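PDB 3BEE: putative YfrE protein, which is of unknown function but, as a TPR-repeat protein of the CcmH/CycH family, probably serves cytochrome c-type biogenesis through protein–protein contacts. Local coordinates for residues T15-Y18 with A23-D26; Y41-L46 with P75-V80. All coordinates share one frame; numbering follows the deposited sequence.

Two small, partly buried contacts illustrate how helix ends meet in this all-helical C-terminal part of a longer TPR-repeat protein. Contact 1 is local: the end of helix 6-18 meets the connection leading into helix 26-38. Contact 2 spans a longer stretch of chain, bringing the start of helix 43-55 against the approach to helix 79-92. Their centres lie about 20 Å apart on opposite sides of the chain's centre, yet helix 43-55 concerns both, since Tyr17 and Met24 also touch it. Each contact has one buried member, Tyr17 or Leu77. Neither has a hydrogen bond across its segments: contact 1 pairs a ring with a peptide and a methyl, contact 2 a carboxylate with a methyl.

Contact 1. Residues T15-Y18 with A23-D26; sequences TLYY and AMTD. With EDO (1,2-ethanediol), chain C.
Tyr17, on the last turn of helix 6-18, brings CD1 and CE1 of its ring up to the chain as it returns at Ala23 and Met24. Ring atom CD1 of Tyr17 lies 3.6 Å from the carbonyl O of Ala23, an atom set obliquely to the ring. Next to it, CE1 of Tyr17 is 3.8 Å from the terminal methyl CE of Met24, present as selenomethionine. Tyr17 gets there because CG stands anti to the backbone N (chi1 -175°), while Met24 bends at its second and third torsions and so folds its methyl back to the ring. Ala23 contributes backbone rather than its methyl, which points away. Its carbonyl O also takes a weak bond from Thr25 N at 3.0 Å, closing an inverse gamma turn centred on Met24. Thr25 caps helix 26-38 through OG1, and a 1,2-ethanediol molecule, probably from the crystallisation liquor, accepts a nearly straight bond from Asp26 N to its O2 (3.1 Å). The phenol oxygen of Tyr17 bonds to Asp52 on helix 43-55, and Met24 also touches Leu32. The chemistry implies a junction set by shape: the ring, held at its hydroxyl, probably offers a surface the loop fits by van der Waals contact.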
loop_
_atom_site.group_PDB
_atom_site.type_symbol
_atom_site.label_atom_id
_atom_site.label_comp_id
_atom_site.label_asym_id
_atom_site.label_seq_id
_atom_site.Cartn_x
_atom_site.Cartn_y
_atom_site.Cartn_z
ATOM N N THR A 15 -6.299 -4.704 -8.512
ATOM C CA THR A 15 -6.606 -5.563 -9.653
ATOM C C THR A 15 -5.797 -5.158 -10.901
ATOM O O THR A 15 -5.169 -5.999 -11.538
ATOM C CB THR A 15 -8.110 -5.579 -9.988
ATOM O OG1 THR A 15 -8.843 -6.082 -8.868
ATOM C CG2 THR A 15 -8.366 -6.490 -11.159
ATOM N N LEU A 16 -5.814 -3.872 -11.245
ATOM C CA LEU A 16 -5.070 -3.396 -12.405
ATOM C C LEU A 16 -3.568 -3.625 -12.257
ATOM O O LEU A 16 -2.905 -3.934 -13.243
ATOM C CB LEU A 16 -5.340 -1.928 -12.681
ATOM C CG LEU A 16 -6.760 -1.534 -13.050
ATOM C CD1 LEU A 16 -6.862 -0.079 -12.729
ATOM C CD2 LEU A 16 -7.104 -1.811 -14.505
ATOM N N TYR A 17 -3.048 -3.504 -11.033
ATOM C CA TYR A 17 -1.646 -3.779 -10.748
ATOM C C TYR A 17 -1.228 -5.250 -10.956
ATOM O O TYR A 17 -0.408 -5.528 -11.856
ATOM C CB TYR A 17 -1.298 -3.363 -9.312
ATOM C CG TYR A 17 0.175 -3.512 -8.955
ATOM C CD1 TYR A 17 1.083 -2.502 -9.261
ATOM C CD2 TYR A 17 0.651 -4.647 -8.279
ATOM C CE1 TYR A 17 2.422 -2.612 -8.903
ATOM C CE2 TYR A 17 1.998 -4.777 -7.924
ATOM C CZ TYR A 17 2.880 -3.764 -8.252
ATOM O OH TYR A 17 4.209 -3.859 -7.934
ATOM N N TYR A 18 -1.733 -6.158 -10.086
ATOM C CA TYR A 18 -1.289 -7.608 -10.034
ATOM C C TYR A 18 -1.588 -8.405 -11.272
ATOM O O TYR A 18 -0.853 -9.374 -11.613
ATOM C CB TYR A 18 -1.807 -8.395 -8.800
ATOM C CG TYR A 18 -1.060 -8.005 -7.546
ATOM C CD1 TYR A 18 0.291 -8.334 -7.380
ATOM C CD2 TYR A 18 -1.674 -7.230 -6.564
ATOM C CE1 TYR A 18 1.013 -7.930 -6.223
ATOM C CE2 TYR A 18 -0.980 -6.807 -5.423
ATOM C CZ TYR A 18 0.358 -7.169 -5.258
ATOM O OH TYR A 18 1.019 -6.742 -4.158
ATOM N N ALA A 23 2.635 -3.307 -12.719
ATOM C CA ALA A 23 3.100 -1.980 -13.133
ATOM C C ALA A 23 2.293 -0.909 -12.420
ATOM O O ALA A 23 1.050 -0.913 -12.462
ATOM C CB ALA A 23 2.980 -1.795 -14.658
HETATM N N MSE A 24 3.021 0.007 -11.793
HETATM C CA MSE A 24 2.485 1.248 -11.215
HETATM C C MSE A 24 2.213 2.272 -12.353
HETATM O O MSE A 24 2.979 3.210 -12.571
HETATM C CB MSE A 24 3.519 1.780 -10.212
HETATM C CG MSE A 24 3.090 2.912 -9.277
HETATM SE SE MSE A 24 1.377 2.528 -8.369
HETATM C CE MSE A 24 1.881 0.806 -7.444
ATOM N N THR A 25 1.166 2.035 -13.132
ATOM C CA THR A 25 0.802 2.928 -14.258
ATOM C C THR A 25 0.183 4.206 -13.710
ATOM O O THR A 25 -0.148 4.272 -12.525
ATOM C CB THR A 25 -0.240 2.260 -15.170
ATOM O OG1 THR A 25 -1.446 2.043 -14.423
ATOM C CG2 THR A 25 0.280 0.921 -15.694
ATOM N N ASP A 26 0.040 5.224 -14.558
ATOM C CA ASP A 26 -0.712 6.421 -14.188
ATOM C C ASP A 26 -2.126 6.073 -13.672
ATOM O O ASP A 26 -2.606 6.678 -12.708
ATOM C CB ASP A 26 -0.779 7.403 -15.365
ATOM C CG ASP A 26 0.597 7.968 -15.723
ATOM O OD1 ASP A 26 1.518 7.827 -14.884
ATOM O OD2 ASP A 26 0.771 8.535 -16.822
HETATM C C1 EDO C . -0.953 5.034 -18.176
HETATM O O1 EDO C . -1.952 4.431 -17.324
HETATM C C2 EDO C . 0.359 4.233 -18.265
HETATM O O2 EDO C . 1.347 4.787 -17.354
#

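Contact 2. Residues Y41-L46 with P75-V80; sequences YNEAAL and PNLDRV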
loop_
_atom_site.group_PDB
_atom_site.type_symbol
_atom_site.label_atom_id
_atom_site.label_comp_id
_atom_site.label_asym_id
_atom_site.label_seq_id
_atom_site.Cartn_x
_atom_site.Cartn_y
_atom_site.Cartn_z
ATOM N N TYR A 41 -4.721 7.058 5.532
ATOM C CA TYR A 41 -4.074 5.853 6.081
ATOM C C TYR A 41 -4.750 4.565 5.601
ATOM O O TYR A 41 -4.693 3.523 6.251
ATOM C CB TYR A 41 -3.957 5.936 7.628
ATOM C CG TYR A 41 -2.990 7.024 8.058
ATOM C CD1 TYR A 41 -1.618 6.758 8.158
ATOM C CD2 TYR A 41 -3.433 8.326 8.300
ATOM C CE1 TYR A 41 -0.712 7.756 8.507
ATOM C CE2 TYR A 41 -2.540 9.337 8.659
ATOM C CZ TYR A 41 -1.181 9.040 8.760
ATOM O OH TYR A 41 -0.284 10.028 9.113
ATOM N N ASN A 42 -5.385 4.642 4.434
ATOM C CA ASN A 42 -6.052 3.476 3.882
ATOM C C ASN A 42 -5.089 2.294 3.753
ATOM O O ASN A 42 -4.030 2.411 3.145
ATOM C CB ASN A 42 -6.685 3.783 2.540
ATOM C CG ASN A 42 -7.532 2.655 2.054
ATOM O OD1 ASN A 42 -7.050 1.771 1.342
ATOM N ND2 ASN A 42 -8.803 2.649 2.456
ATOM N N GLU A 43 -5.480 1.169 4.346
ATOM C CA GLU A 43 -4.641 0.001 4.444
ATOM C C GLU A 43 -4.416 -0.626 3.094
ATOM O O GLU A 43 -3.296 -0.903 2.743
ATOM C CB GLU A 43 -5.261 -1.032 5.390
ATOM C CG GLU A 43 -4.289 -2.213 5.719
ATOM C CD GLU A 43 -4.723 -3.007 6.981
ATOM O OE1 GLU A 43 -5.822 -2.714 7.540
ATOM O OE2 GLU A 43 -3.955 -3.916 7.399
ATOM N N ALA A 44 -5.485 -0.857 2.337
ATOM C CA ALA A 44 -5.361 -1.433 0.994
ATOM C C ALA A 44 -4.410 -0.623 0.081
ATOM O O ALA A 44 -3.593 -1.199 -0.627
ATOM C CB ALA A 44 -6.717 -1.600 0.357
ATOM N N ALA A 45 -4.522 0.706 0.124
ATOM C CA ALA A 45 -3.759 1.599 -0.739
ATOM C C ALA A 45 -2.274 1.657 -0.349
ATOM O O ALA A 45 -1.400 1.456 -1.190
ATOM C CB ALA A 45 -4.377 2.992 -0.730
ATOM N N LEU A 46 -1.993 1.929 0.926
ATOM C CA LEU A 46 -0.627 2.025 1.395
ATOM C C LEU A 46 0.065 0.680 1.290
ATOM O O LEU A 46 1.270 0.593 1.032
ATOM C CB LEU A 46 -0.589 2.528 2.845
ATOM C CG LEU A 46 -0.933 4.007 3.041
ATOM C CD1 LEU A 46 -0.828 4.396 4.530
ATOM C CD2 LEU A 46 -0.028 4.888 2.204
ATOM N N PRO A 75 -8.052 0.391 14.938
ATOM C CA PRO A 75 -7.775 -0.666 15.911
ATOM C C PRO A 75 -7.599 -2.037 15.264
ATOM O O PRO A 75 -6.863 -2.862 15.789
ATOM C CB PRO A 75 -9.030 -0.662 16.805
ATOM C CG PRO A 75 -9.639 0.661 16.600
ATOM C CD PRO A 75 -9.363 1.022 15.185
ATOM N N ASN A 76 -8.259 -2.260 14.128
ATOM C CA ASN A 76 -8.215 -3.551 13.425
ATOM C C ASN A 76 -6.980 -3.782 12.524
ATOM O O ASN A 76 -6.782 -4.893 12.013
ATOM C CB ASN A 76 -9.503 -3.763 12.613
ATOM C CG ASN A 76 -10.767 -3.611 13.449
ATOM O OD1 ASN A 76 -10.838 -4.049 14.607
ATOM N ND2 ASN A 76 -11.782 -2.984 12.858
ATOM N N LEU A 77 -6.159 -2.750 12.331
ATOM C CA LEU A 77 -4.911 -2.877 11.528
ATOM C C LEU A 77 -4.040 -4.057 11.971
ATOM O O LEU A 77 -3.704 -4.178 13.155
ATOM C CB LEU A 77 -4.086 -1.588 11.598
ATOM C CG LEU A 77 -2.812 -1.456 10.743
ATOM C CD1 LEU A 77 -3.188 -1.328 9.294
ATOM C CD2 LEU A 77 -1.983 -0.246 11.157
ATOM N N ASP A 78 -3.648 -4.906 11.016
ATOM C CA ASP A 78 -2.769 -6.041 11.310
ATOM C C ASP A 78 -1.319 -5.570 11.372
ATOM O O ASP A 78 -0.541 -5.744 10.418
ATOM C CB ASP A 78 -2.916 -7.173 10.273
ATOM C CG ASP A 78 -2.135 -8.419 10.656
ATOM O OD1 ASP A 78 -1.494 -8.415 11.730
ATOM O OD2 ASP A 78 -2.160 -9.408 9.888
ATOM N N ARG A 79 -0.972 -5.000 12.518
ATOM C CA ARG A 79 0.345 -4.449 12.774
ATOM C C ARG A 79 1.381 -5.524 12.745
ATOM O O ARG A 79 2.491 -5.282 12.294
ATOM C CB ARG A 79 0.387 -3.749 14.135
ATOM C CG ARG A 79 -0.116 -2.345 14.060
ATOM C CD ARG A 79 -0.313 -1.688 15.415
ATOM N NE ARG A 79 -1.238 -0.595 15.179
ATOM C CZ ARG A 79 -0.872 0.644 14.861
ATOM N NH1 ARG A 79 0.421 0.982 14.828
ATOM N NH2 ARG A 79 -1.813 1.544 14.600
ATOM N N VAL A 80 1.021 -6.708 13.238
ATOM C CA VAL A 80 1.942 -7.830 13.266
ATOM C C VAL A 80 2.490 -8.165 11.864
ATOM O O VAL A 80 3.694 -8.254 11.681
ATOM C CB VAL A 80 1.356 -9.063 13.999
ATOM C CG1 VAL A 80 2.307 -10.272 13.902
ATOM C CG2 VAL A 80 1.116 -8.745 15.480
#
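Glu43 and Leu77 meet by a carboxylate laid on a methyl. The CD1 atom of Leu77 stands almost directly above the carboxylate carbon of Glu43, over one face of the flat group, in a short van der Waals contact of 3.2 Å with CD. Both oxygens are consequently near the same methyl, with OE2 of Glu43 3.3 Å from CD1 of Leu77. Glu43 reaches across with an extended chain, its CG anti to the backbone N (chi1 -171°). Its OE2 also looks toward Asp78 N, but at 3.8 Å the pair is no hydrogen bond. OE2 of Glu43 and OD2 of Asp78 stand 6.3 Å apart, so any repulsion is probably modest.

The next shell explains why the two groups lie where they do. Leu77 is buried, and its side chain also rests on Leu69 and Ser72. Its other methyl, CD2, lies 3.8 Å above the guanidinium plane of Arg79, offset toward the rim, while NH1 of Arg79 is bonded to Leu70 O. Asp78 caps helix 79-92 and bonds to Thr81 through OD2. On the other side, Asn42 caps helix 43-55: its OD1 accepts from Ala45 N at 3.0 Å, in the carbonyl plane and on a lone pair. ND2 of Asn42 is bonded to Thr7 OG1 of helix 6-18 and to Glu39 OE1, just after helix 26-38. Two N-capped helix starts thus lie side by side, with Glu43 in the first turn of one and Leu77 just ahead of the other. The contact joins helices separated in sequence by helix 59-70, as expected where successive helices of a TPR-like array alternate in direction.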